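Local coordinates for protein immunoreactive 84kD antigen PG93 (Porphyromonas gingivalis, PDB 5M11) that probably acts as an essential cell-surface component of the type IX secretion system, by which this oral bacterium exports proteins, and binds zinc and calcium ions, at residues R731-V739 / K750-R758; V150-L161 / L164-T175. All blocks are in the same frame, centred on the assembly; numbering follows the deposited sequence.

Interaction 1 of 2, residues R731-V739 / K750-R758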
loop_
_atom_site.group_PDB
_atom_site.type_symbol
_atom_site.label_atom_id
_atom_site.label_comp_id
_atom_site.label_asym_id
_atom_site.label_seq_id
_atom_site.Cartn_x
_atom_site.Cartn_y
_atom_site.Cartn_z
ATOM N N ARG A 731 19.187 -21.771 -32.250
ATOM C CA ARG A 731 19.865 -22.036 -30.978
ATOM C C ARG A 731 21.292 -22.504 -31.184
ATOM O O ARG A 731 21.596 -23.283 -32.093
ATOM C CB ARG A 731 19.118 -23.058 -30.092
ATOM C CG ARG A 731 19.847 -23.372 -28.763
ATOM C CD ARG A 731 19.023 -24.108 -27.729
ATOM N NE ARG A 731 17.962 -23.261 -27.175
ATOM C CZ ARG A 731 16.892 -23.713 -26.528
ATOM N NH1 ARG A 731 16.728 -25.016 -26.326
ATOM N NH2 ARG A 731 15.977 -22.869 -26.087
ATOM N N VAL A 732 22.148 -21.996 -30.304
ATOM C CA VAL A 732 23.553 -22.293 -30.091
ATOM C C VAL A 732 23.717 -23.833 -29.961
ATOM O O VAL A 732 22.832 -24.505 -29.414
ATOM C CB VAL A 732 23.955 -21.493 -28.804
ATOM C CG1 VAL A 732 24.701 -22.321 -27.770
ATOM C CG2 VAL A 732 24.690 -20.197 -29.137
ATOM N N ALA A 733 24.837 -24.382 -30.482
ATOM C CA ALA A 733 25.161 -25.817 -30.454
ATOM C C ALA A 733 25.193 -26.422 -29.023
ATOM O O ALA A 733 25.224 -25.692 -28.024
ATOM C CB ALA A 733 26.503 -26.043 -31.126
ATOM N N SER A 734 25.183 -27.770 -28.932
ATOM C CA SER A 734 25.277 -28.455 -27.641
ATOM C C SER A 734 26.673 -28.230 -27.053
ATOM O O SER A 734 27.595 -27.857 -27.786
ATOM C CB SER A 734 24.990 -29.945 -27.796
ATOM O OG SER A 734 23.702 -30.153 -28.346
ATOM N N GLY A 735 26.811 -28.425 -25.749
ATOM C CA GLY A 735 28.086 -28.249 -25.072
ATOM C C GLY A 735 27.967 -27.598 -23.720
ATOM O O GLY A 735 26.857 -27.358 -23.226
ATOM N N VAL A 736 29.129 -27.334 -23.106
ATOM C CA VAL A 736 29.243 -26.711 -21.795
ATOM C C VAL A 736 29.684 -25.285 -22.016
ATOM O O VAL A 736 30.731 -25.039 -22.620
ATOM C CB VAL A 736 30.175 -27.509 -20.849
ATOM C CG1 VAL A 736 30.666 -26.657 -19.688
ATOM C CG2 VAL A 736 29.465 -28.751 -20.326
ATOM N N TYR A 737 28.850 -24.350 -21.578
ATOM C CA TYR A 737 29.096 -22.921 -21.728
ATOM C C TYR A 737 29.439 -22.349 -20.362
ATOM O O TYR A 737 29.201 -23.011 -19.343
ATOM C CB TYR A 737 27.882 -22.232 -22.399
ATOM C CG TYR A 737 27.680 -22.721 -23.823
ATOM C CD1 TYR A 737 28.310 -22.094 -24.891
ATOM C CD2 TYR A 737 26.945 -23.879 -24.088
ATOM C CE1 TYR A 737 28.187 -22.578 -26.189
ATOM C CE2 TYR A 737 26.828 -24.381 -25.383
ATOM C CZ TYR A 737 27.454 -23.726 -26.428
ATOM O OH TYR A 737 27.349 -24.189 -27.714
ATOM N N ALA A 738 30.083 -21.176 -20.341
ATOM C CA ALA A 738 30.528 -20.588 -19.089
ATOM C C ALA A 738 30.146 -19.142 -18.983
ATOM O O ALA A 738 30.179 -18.395 -19.961
ATOM C CB ALA A 738 32.029 -20.728 -18.948
ATOM N N VAL A 739 29.805 -18.752 -17.757
ATOM C CA VAL A 739 29.401 -17.414 -17.358
ATOM C C VAL A 739 30.481 -16.874 -16.416
ATOM O O VAL A 739 30.687 -17.406 -15.309
ATOM C CB VAL A 739 27.994 -17.464 -16.701
ATOM C CG1 VAL A 739 27.498 -16.074 -16.335
ATOM C CG2 VAL A 739 26.996 -18.168 -17.614
ATOM N N LYS A 750 33.630 -14.678 -10.598
ATOM C CA LYS A 750 32.840 -15.879 -10.380
ATOM C C LYS A 750 32.658 -16.610 -11.713
ATOM O O LYS A 750 32.049 -16.096 -12.654
ATOM C CB LYS A 750 31.496 -15.563 -9.703
ATOM C CG LYS A 750 30.740 -16.791 -9.193
ATOM C CD LYS A 750 31.379 -17.444 -7.967
ATOM C CE LYS A 750 30.543 -18.593 -7.461
ATOM N NZ LYS A 750 31.071 -19.141 -6.186
ATOM N N LEU A 751 33.242 -17.795 -11.797
ATOM C CA LEU A 751 33.144 -18.590 -12.996
ATOM C C LEU A 751 32.205 -19.739 -12.731
ATOM O O LEU A 751 32.480 -20.598 -11.890
ATOM C CB LEU A 751 34.531 -19.064 -13.460
ATOM C CG LEU A 751 34.618 -19.834 -14.782
ATOM C CD1 LEU A 751 33.960 -19.076 -15.938
ATOM C CD2 LEU A 751 36.065 -20.157 -15.108
ATOM N N ILE A 752 31.054 -19.708 -13.408
ATOM C CA ILE A 752 30.030 -20.741 -13.272
ATOM C C ILE A 752 29.719 -21.320 -14.672
ATOM O O ILE A 752 29.809 -20.609 -15.677
ATOM C CB ILE A 752 28.773 -20.230 -12.512
ATOM C CG1 ILE A 752 27.958 -19.216 -13.331
ATOM C CG2 ILE A 752 29.143 -19.673 -11.119
ATOM C CD1 ILE A 752 26.510 -19.256 -13.013
ATOM N N ARG A 753 29.405 -22.615 -14.732
ATOM C CA ARG A 753 29.150 -23.289 -15.999
ATOM C C ARG A 753 27.742 -23.885 -16.055
ATOM O O ARG A 753 27.192 -24.264 -15.017
ATOM C CB ARG A 753 30.197 -24.393 -16.225
ATOM C CG ARG A 753 31.597 -23.886 -16.500
ATOM C CD ARG A 753 32.624 -24.939 -16.137
ATOM N NE ARG A 753 33.937 -24.672 -16.732
ATOM C CZ ARG A 753 34.450 -25.338 -17.767
ATOM N NH1 ARG A 753 33.768 -26.326 -18.338
ATOM N NH2 ARG A 753 35.653 -25.025 -18.234
ATOM N N PHE A 754 27.170 -23.974 -17.275
ATOM C CA PHE A 754 25.854 -24.568 -17.560
ATOM C C PHE A 754 25.913 -25.347 -18.885
ATOM O O PHE A 754 26.703 -25.006 -19.775
ATOM C CB PHE A 754 24.727 -23.518 -17.576
ATOM C CG PHE A 754 24.708 -22.629 -18.793
ATOM C CD1 PHE A 754 23.963 -22.976 -19.918
ATOM C CD2 PHE A 754 25.441 -21.449 -18.823
ATOM C CE1 PHE A 754 23.965 -22.163 -21.053
ATOM C CE2 PHE A 754 25.416 -20.620 -19.944
ATOM C CZ PHE A 754 24.681 -20.983 -21.052
ATOM N N ALA A 755 25.064 -26.371 -19.020
ATOM C CA ALA A 755 25.066 -27.216 -20.199
ATOM C C ALA A 755 23.879 -26.974 -21.140
ATOM O O ALA A 755 22.758 -26.725 -20.686
ATOM C CB ALA A 755 25.078 -28.669 -19.767
ATOM N N VAL A 756 24.163 -27.050 -22.467
ATOM C CA VAL A 756 23.200 -27.027 -23.577
ATOM C C VAL A 756 23.186 -28.463 -24.104
ATOM O O VAL A 756 24.243 -28.981 -24.468
ATOM C CB VAL A 756 23.496 -25.976 -24.679
ATOM C CG1 VAL A 756 22.629 -26.220 -25.911
ATOM C CG2 VAL A 756 23.291 -24.552 -24.158
ATOM N N ILE A 757 22.023 -29.139 -24.050
ATOM C CA ILE A 757 21.912 -30.550 -24.445
ATOM C C ILE A 757 20.886 -30.754 -25.562
ATOM O O ILE A 757 19.853 -30.071 -25.590
ATOM C CB ILE A 757 21.612 -31.478 -23.229
ATOM C CG1 ILE A 757 20.302 -31.108 -22.489
ATOM C CG2 ILE A 757 22.794 -31.507 -22.265
ATOM C CD1 ILE A 757 19.636 -32.290 -21.760
ATOM N N ARG A 758 21.178 -31.728 -26.465
ATOM C CA ARG A 758 20.354 -32.132 -27.620
ATOM C C ARG A 758 18.956 -32.693 -27.239
ATOM O O ARG A 758 18.155 -32.945 -28.170
ATOM C CB ARG A 758 21.090 -33.187 -28.443
ATOM C CG ARG A 758 21.969 -32.614 -29.539
ATOM C CD ARG A 758 22.666 -33.711 -30.315
ATOM N NE ARG A 758 23.198 -34.740 -29.421
ATOM C CZ ARG A 758 23.596 -35.947 -29.804
ATOM N NH1 ARG A 758 23.553 -36.293 -31.088
ATOM N NH2 ARG A 758 24.047 -36.817 -28.911
ATOM O OXT ARG A 758 18.672 -32.912 -26.035
#
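Tyr737 and Phe754 sit opposite each other at the middle of an antiparallel hairpin, between two further hydrogen-bonded pairs, Gly735 with Val756 and Val739 with Ile752. Each pair exchanges two backbone bonds, six in all; Tyr737 N reaches Phe754 O at 2.9 Å and Val756 N meets Gly735 O at 2.8 Å. Gly735 adopts backbone angles (phi 140°, psi -175°) accessible essentially to glycine alone.

The apolar contacts centre on the Phe754 ring. Its chi1 of 74° sets CG between the backbone N and the carbonyl carbon, swinging the ring across to the partner strand. There CB of Tyr737 lies over one face as a CH-pi contact, 4.0 Å from the ring centroid, while Val739 CG2 touches the ring edge at CE2, 3.7 Å away. Val756 CG2 packs against CD2 of the Tyr737 ring (3.7 Å), which it meets at a slant, and the phenol OH donates to Ala733 O (2.6 Å) from above the carbonyl plane, tying the ring back to the loop that leads into its own strand.

On the face of Val736, Ala738, Arg753 and Ala755, the extended Arg753 chain runs past Ala738 CB, which Leu751 CD1 also touches, and brings NH1 to 3.4 Å from Val736 CG1.

Val676, Val689 and Trp722 close over Phe754 from neighbouring strands of the C-terminal beta-sandwich. The chemistry thus implies a two-sided hairpin, its aromatic and branched aliphatic side turned into the sandwich core, while the other face, small or aliphatic apart from Arg753, is exposed mainly at Val736 and Arg753.

Interaction 2 of 2, residues V150-L161 / L164-T175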
loop_
_atom_site.group_PDB
_atom_site.type_symbol
_atom_site.label_atom_id
_atom_site.label_comp_id
_atom_site.label_asym_id
_atom_site.label_seq_id
_atom_site.Cartn_x
_atom_site.Cartn_y
_atom_site.Cartn_z
ATOM N N VAL A 150 -28.431 -6.258 -4.450
ATOM C CA VAL A 150 -29.127 -7.326 -3.720
ATOM C C VAL A 150 -28.619 -7.230 -2.270
ATOM O O VAL A 150 -27.467 -7.539 -1.989
ATOM C CB VAL A 150 -28.944 -8.739 -4.338
ATOM C CG1 VAL A 150 -29.465 -9.828 -3.396
ATOM C CG2 VAL A 150 -29.628 -8.832 -5.692
ATOM N N THR A 151 -29.470 -6.754 -1.376
ATOM C CA THR A 151 -29.211 -6.506 0.035
ATOM C C THR A 151 -28.782 -7.787 0.819
ATOM O O THR A 151 -27.864 -7.686 1.638
ATOM C CB THR A 151 -30.459 -5.838 0.597
ATOM O OG1 THR A 151 -30.595 -4.581 -0.074
ATOM C CG2 THR A 151 -30.414 -5.639 2.098
ATOM N N ASP A 152 -29.419 -8.952 0.600
ATOM C CA ASP A 152 -29.079 -10.167 1.352
ATOM C C ASP A 152 -29.591 -11.441 0.664
ATOM O O ASP A 152 -30.415 -11.353 -0.247
ATOM C CB ASP A 152 -29.661 -10.093 2.785
ATOM C CG ASP A 152 -28.779 -10.725 3.855
ATOM O OD1 ASP A 152 -28.099 -11.736 3.555
ATOM O OD2 ASP A 152 -28.800 -10.242 4.995
ATOM N N VAL A 153 -29.104 -12.614 1.099
ATOM C CA VAL A 153 -29.525 -13.879 0.533
ATOM C C VAL A 153 -29.641 -14.951 1.661
ATOM O O VAL A 153 -28.946 -14.882 2.694
ATOM C CB VAL A 153 -28.626 -14.338 -0.673
ATOM C CG1 VAL A 153 -27.174 -14.633 -0.275
ATOM C CG2 VAL A 153 -29.247 -15.506 -1.451
ATOM N N ALA A 154 -30.575 -15.901 1.463
ATOM C CA ALA A 154 -30.817 -16.994 2.374
ATOM C C ALA A 154 -31.304 -18.238 1.594
ATOM O O ALA A 154 -32.082 -18.136 0.650
ATOM C CB ALA A 154 -31.817 -16.590 3.439
ATOM N N LYS A 155 -30.809 -19.408 1.979
ATOM C CA LYS A 155 -31.179 -20.639 1.337
ATOM C C LYS A 155 -32.126 -21.378 2.267
ATOM O O LYS A 155 -31.894 -21.447 3.475
ATOM C CB LYS A 155 -29.896 -21.437 1.006
ATOM C CG LYS A 155 -30.073 -22.752 0.283
ATOM C CD LYS A 155 -30.443 -22.633 -1.182
ATOM C CE LYS A 155 -30.355 -23.988 -1.856
ATOM N NZ LYS A 155 -31.401 -24.933 -1.376
ATOM N N LEU A 156 -33.186 -21.927 1.698
ATOM C CA LEU A 156 -34.203 -22.669 2.422
ATOM C C LEU A 156 -34.314 -24.147 1.954
ATOM O O LEU A 156 -33.551 -24.643 1.121
ATOM C CB LEU A 156 -35.561 -21.961 2.217
ATOM C CG LEU A 156 -35.754 -20.617 2.878
ATOM C CD1 LEU A 156 -36.730 -19.787 2.096
ATOM C CD2 LEU A 156 -36.307 -20.782 4.262
ATOM N N ASP A 157 -35.310 -24.829 2.510
ATOM C CA ASP A 157 -35.722 -26.179 2.180
ATOM C C ASP A 157 -36.183 -26.276 0.728
ATOM O O ASP A 157 -36.639 -25.286 0.157
ATOM C CB ASP A 157 -36.904 -26.568 3.096
ATOM C CG ASP A 157 -36.519 -26.964 4.504
ATOM O OD1 ASP A 157 -35.430 -27.573 4.669
ATOM O OD2 ASP A 157 -37.352 -26.752 5.434
ATOM N N ASN A 158 -36.104 -27.488 0.156
ATOM C CA ASN A 158 -36.593 -27.829 -1.182
ATOM C C ASN A 158 -36.094 -26.843 -2.261
ATOM O O ASN A 158 -36.895 -26.207 -2.960
ATOM C CB ASN A 158 -38.143 -27.933 -1.186
ATOM C CG ASN A 158 -38.720 -28.632 0.030
ATOM O OD1 ASN A 158 -39.430 -28.016 0.843
ATOM N ND2 ASN A 158 -38.397 -29.926 0.200
ATOM N N ASP A 159 -34.753 -26.727 -2.359
ATOM C CA ASP A 159 -34.014 -25.916 -3.321
ATOM C C ASP A 159 -34.556 -24.452 -3.471
ATOM O O ASP A 159 -34.411 -23.856 -4.550
ATOM C CB ASP A 159 -33.990 -26.634 -4.698
ATOM C CG ASP A 159 -32.706 -27.417 -5.011
ATOM O OD1 ASP A 159 -31.592 -26.904 -4.694
ATOM O OD2 ASP A 159 -32.810 -28.514 -5.635
ATOM N N ARG A 160 -35.164 -23.883 -2.403
ATOM C CA ARG A 160 -35.712 -22.526 -2.445
ATOM C C ARG A 160 -34.669 -21.499 -2.018
ATOM O O ARG A 160 -33.883 -21.736 -1.098
ATOM C CB ARG A 160 -36.949 -22.401 -1.583
ATOM C CG ARG A 160 -38.220 -22.906 -2.249
ATOM C CD ARG A 160 -39.066 -23.736 -1.288
ATOM N NE ARG A 160 -38.971 -23.249 0.092
ATOM C CZ ARG A 160 -39.228 -23.977 1.172
ATOM N NH1 ARG A 160 -39.589 -25.248 1.050
ATOM N NH2 ARG A 160 -39.111 -23.447 2.379
ATOM N N LEU A 161 -34.649 -20.374 -2.707
ATOM C CA LEU A 161 -33.696 -19.319 -2.495
ATOM C C LEU A 161 -34.439 -18.029 -2.176
ATOM O O LEU A 161 -35.455 -17.701 -2.805
ATOM C CB LEU A 161 -32.887 -19.216 -3.787
ATOM C CG LEU A 161 -31.504 -18.600 -3.758
ATOM C CD1 LEU A 161 -30.551 -19.455 -2.959
ATOM C CD2 LEU A 161 -30.986 -18.468 -5.187
ATOM N N LEU A 164 -33.355 -10.500 -1.030
ATOM C CA LEU A 164 -33.862 -9.203 -0.628
ATOM C C LEU A 164 -33.236 -8.143 -1.530
ATOM O O LEU A 164 -32.022 -7.949 -1.467
ATOM C CB LEU A 164 -33.557 -8.962 0.857
ATOM C CG LEU A 164 -33.968 -7.637 1.492
ATOM C CD1 LEU A 164 -35.496 -7.492 1.609
ATOM C CD2 LEU A 164 -33.386 -7.545 2.862
ATOM N N LYS A 165 -34.033 -7.551 -2.443
ATOM C CA LYS A 165 -33.543 -6.489 -3.308
ATOM C C LYS A 165 -34.590 -5.398 -3.364
ATOM O O LYS A 165 -35.802 -5.675 -3.350
ATOM C CB LYS A 165 -33.106 -6.958 -4.712
ATOM C CG LYS A 165 -34.203 -7.351 -5.700
ATOM C CD LYS A 165 -33.675 -7.518 -7.140
ATOM C CE LYS A 165 -34.749 -7.899 -8.149
ATOM N NZ LYS A 165 -35.749 -6.814 -8.399
ATOM N N GLU A 166 -34.109 -4.140 -3.349
ATOM C CA GLU A 166 -34.901 -2.922 -3.362
ATOM C C GLU A 166 -36.112 -3.019 -2.384
ATOM O O GLU A 166 -37.236 -2.708 -2.761
ATOM C CB GLU A 166 -35.366 -2.601 -4.792
ATOM C CG GLU A 166 -34.263 -2.384 -5.814
ATOM C CD GLU A 166 -34.711 -2.510 -7.261
ATOM O OE1 GLU A 166 -35.643 -3.303 -7.534
ATOM O OE2 GLU A 166 -34.090 -1.858 -8.133
ATOM N N GLY A 167 -35.880 -3.451 -1.150
ATOM C CA GLY A 167 -36.936 -3.521 -0.137
ATOM C C GLY A 167 -38.041 -4.541 -0.360
ATOM O O GLY A 167 -39.112 -4.452 0.249
ATOM N N GLN A 168 -37.776 -5.533 -1.206
ATOM C CA GLN A 168 -38.712 -6.593 -1.502
ATOM C C GLN A 168 -38.107 -7.957 -1.202
ATOM O O GLN A 168 -36.938 -8.207 -1.508
ATOM C CB GLN A 168 -39.104 -6.520 -2.970
ATOM C CG GLN A 168 -40.351 -5.721 -3.240
ATOM C CD GLN A 168 -40.703 -5.741 -4.706
ATOM O OE1 GLN A 168 -39.836 -5.694 -5.591
ATOM N NE2 GLN A 168 -41.992 -5.768 -4.996
ATOM N N LEU A 169 -38.902 -8.856 -0.652
ATOM C CA LEU A 169 -38.386 -10.192 -0.437
ATOM C C LEU A 169 -38.910 -11.120 -1.560
ATOM O O LEU A 169 -40.122 -11.179 -1.792
ATOM C CB LEU A 169 -38.767 -10.697 0.963
ATOM C CG LEU A 169 -38.138 -12.008 1.396
ATOM C CD1 LEU A 169 -36.632 -11.889 1.490
ATOM C CD2 LEU A 169 -38.712 -12.476 2.716
ATOM N N PHE A 170 -37.991 -11.806 -2.283
ATOM C CA PHE A 170 -38.358 -12.745 -3.354
ATOM C C PHE A 170 -37.981 -14.164 -2.986
ATOM O O PHE A 170 -36.960 -14.359 -2.329
ATOM C CB PHE A 170 -37.689 -12.380 -4.690
ATOM C CG PHE A 170 -38.037 -11.011 -5.204
ATOM C CD1 PHE A 170 -39.214 -10.794 -5.903
ATOM C CD2 PHE A 170 -37.192 -9.927 -4.972
ATOM C CE1 PHE A 170 -39.537 -9.521 -6.373
ATOM C CE2 PHE A 170 -37.513 -8.656 -5.447
ATOM C CZ PHE A 170 -38.676 -8.461 -6.154
ATOM N N ILE A 171 -38.824 -15.146 -3.384
ATOM C CA ILE A 171 -38.562 -16.585 -3.222
ATOM C C ILE A 171 -38.503 -17.217 -4.616
ATOM O O ILE A 171 -39.297 -16.854 -5.494
ATOM C CB ILE A 171 -39.563 -17.302 -2.299
ATOM C CG1 ILE A 171 -39.099 -18.721 -1.953
ATOM C CG2 ILE A 171 -40.991 -17.278 -2.843
ATOM C CD1 ILE A 171 -39.369 -19.118 -0.478
ATOM N N GLY A 172 -37.550 -18.110 -4.827
ATOM C CA GLY A 172 -37.423 -18.776 -6.108
ATOM C C GLY A 172 -36.809 -20.136 -5.964
ATOM O O GLY A 172 -35.973 -20.321 -5.077
ATOM N N LYS A 173 -37.203 -21.096 -6.831
ATOM C CA LYS A 173 -36.645 -22.454 -6.784
ATOM C C LYS A 173 -35.470 -22.532 -7.693
ATOM O O LYS A 173 -35.572 -22.200 -8.875
ATOM C CB LYS A 173 -37.674 -23.548 -7.125
ATOM C CG LYS A 173 -38.596 -23.824 -5.945
ATOM C CD LYS A 173 -38.855 -25.307 -5.709
ATOM C CE LYS A 173 -39.656 -25.553 -4.442
ATOM N NZ LYS A 173 -40.949 -24.821 -4.409
ATOM N N GLU A 174 -34.346 -23.015 -7.152
ATOM C CA GLU A 174 -33.088 -23.119 -7.887
ATOM C C GLU A 174 -33.217 -23.963 -9.148
ATOM O O GLU A 174 -32.538 -23.664 -10.149
ATOM C CB GLU A 174 -32.004 -23.630 -6.980
ATOM C CG GLU A 174 -31.536 -22.504 -6.085
ATOM C CD GLU A 174 -30.051 -22.496 -5.840
ATOM O OE1 GLU A 174 -29.626 -23.222 -4.918
ATOM O OE2 GLU A 174 -29.314 -21.822 -6.597
ATOM N N THR A 175 -34.179 -24.905 -9.155
ATOM C CA THR A 175 -34.428 -25.746 -10.321
ATOM C C THR A 175 -35.122 -24.938 -11.479
ATOM O O THR A 175 -35.180 -25.438 -12.612
ATOM C CB THR A 175 -35.194 -27.026 -9.940
ATOM O OG1 THR A 175 -36.567 -26.723 -9.656
ATOM C CG2 THR A 175 -34.514 -27.805 -8.798
HETATM O O HOH W 1 -31.419 -3.621 -3.066
#
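Thr151 and Asp152 both face Leu164, forming a classic beta bulge. The carbonyl of Leu164 receives two weak bonds, from Thr151 N (2.8 Å, but bent to 121°) and from Asp152 N (3.5 Å), whereas Leu164 N returns a straighter one to Asp152 O at 3.2 Å. Glu166 N donates to a water that also bonds Thr151 OG1, held beside its own backbone N (chi1 -64°). Further on, Leu161 and Gly172 exchange two backbone bonds, and Glu174 N donates to Asp159 O at 2.7 Å. Type I' turns at Asp157-Arg160 and Lys165-Gln168 reverse the chain between the strands.

These strands, 150-155, 160-165 and 168-173, are consecutive in a four-stranded meander that makes one blade of the N-terminal beta-propeller. The carboxylate of Asp152 spans the adjoining blades, with OD1 in a salt bridge to Arg114 and OD2 accepting from the backbone N of Leu199.

Thr151 CG2 packs 3.6 Å from Leu164 CD2. Leu156 CD1 meets Ile171 CD1 at 3.7 Å, the two side chains crossing at about a right angle.

Among the charged side chains, Arg160 and Lys173 run alongside each other in the same direction, joined through their aliphatic parts (Arg160 CD to Lys173 CE, 3.7 Å). On the other side of the sheet Glu174 folds back beside Leu161. Its OE1 is hydrogen-bonded to Tyr123 of the preceding blade, and Lys155 NZ lies 4.3 Å from that oxygen, too far for a salt bridge but close enough that it would probably offset some of the negative charge of Glu174 and nearby Asp159.

Interaction 2 comes first along the chain and is complete long before interaction 1 begins. Their centres lie about 65 Å apart and their nearest atoms about 49 Å; they do not touch, and they belong to different sheets. Residues 150-175 form most of one blade in the N-terminal beta-propeller; residues 731-758 supply the last hairpin of the chain, with strand 749-756 at the edge of its four-stranded sheet in the C-terminal beta-sandwich. Between them in sequence lie the blade's last strand, the remaining three blades of the first propeller and nearly all of the second. Both contacts use antiparallel neighbours in the chain, consistent with domains that are held together independently within an elongated, modular surface protein.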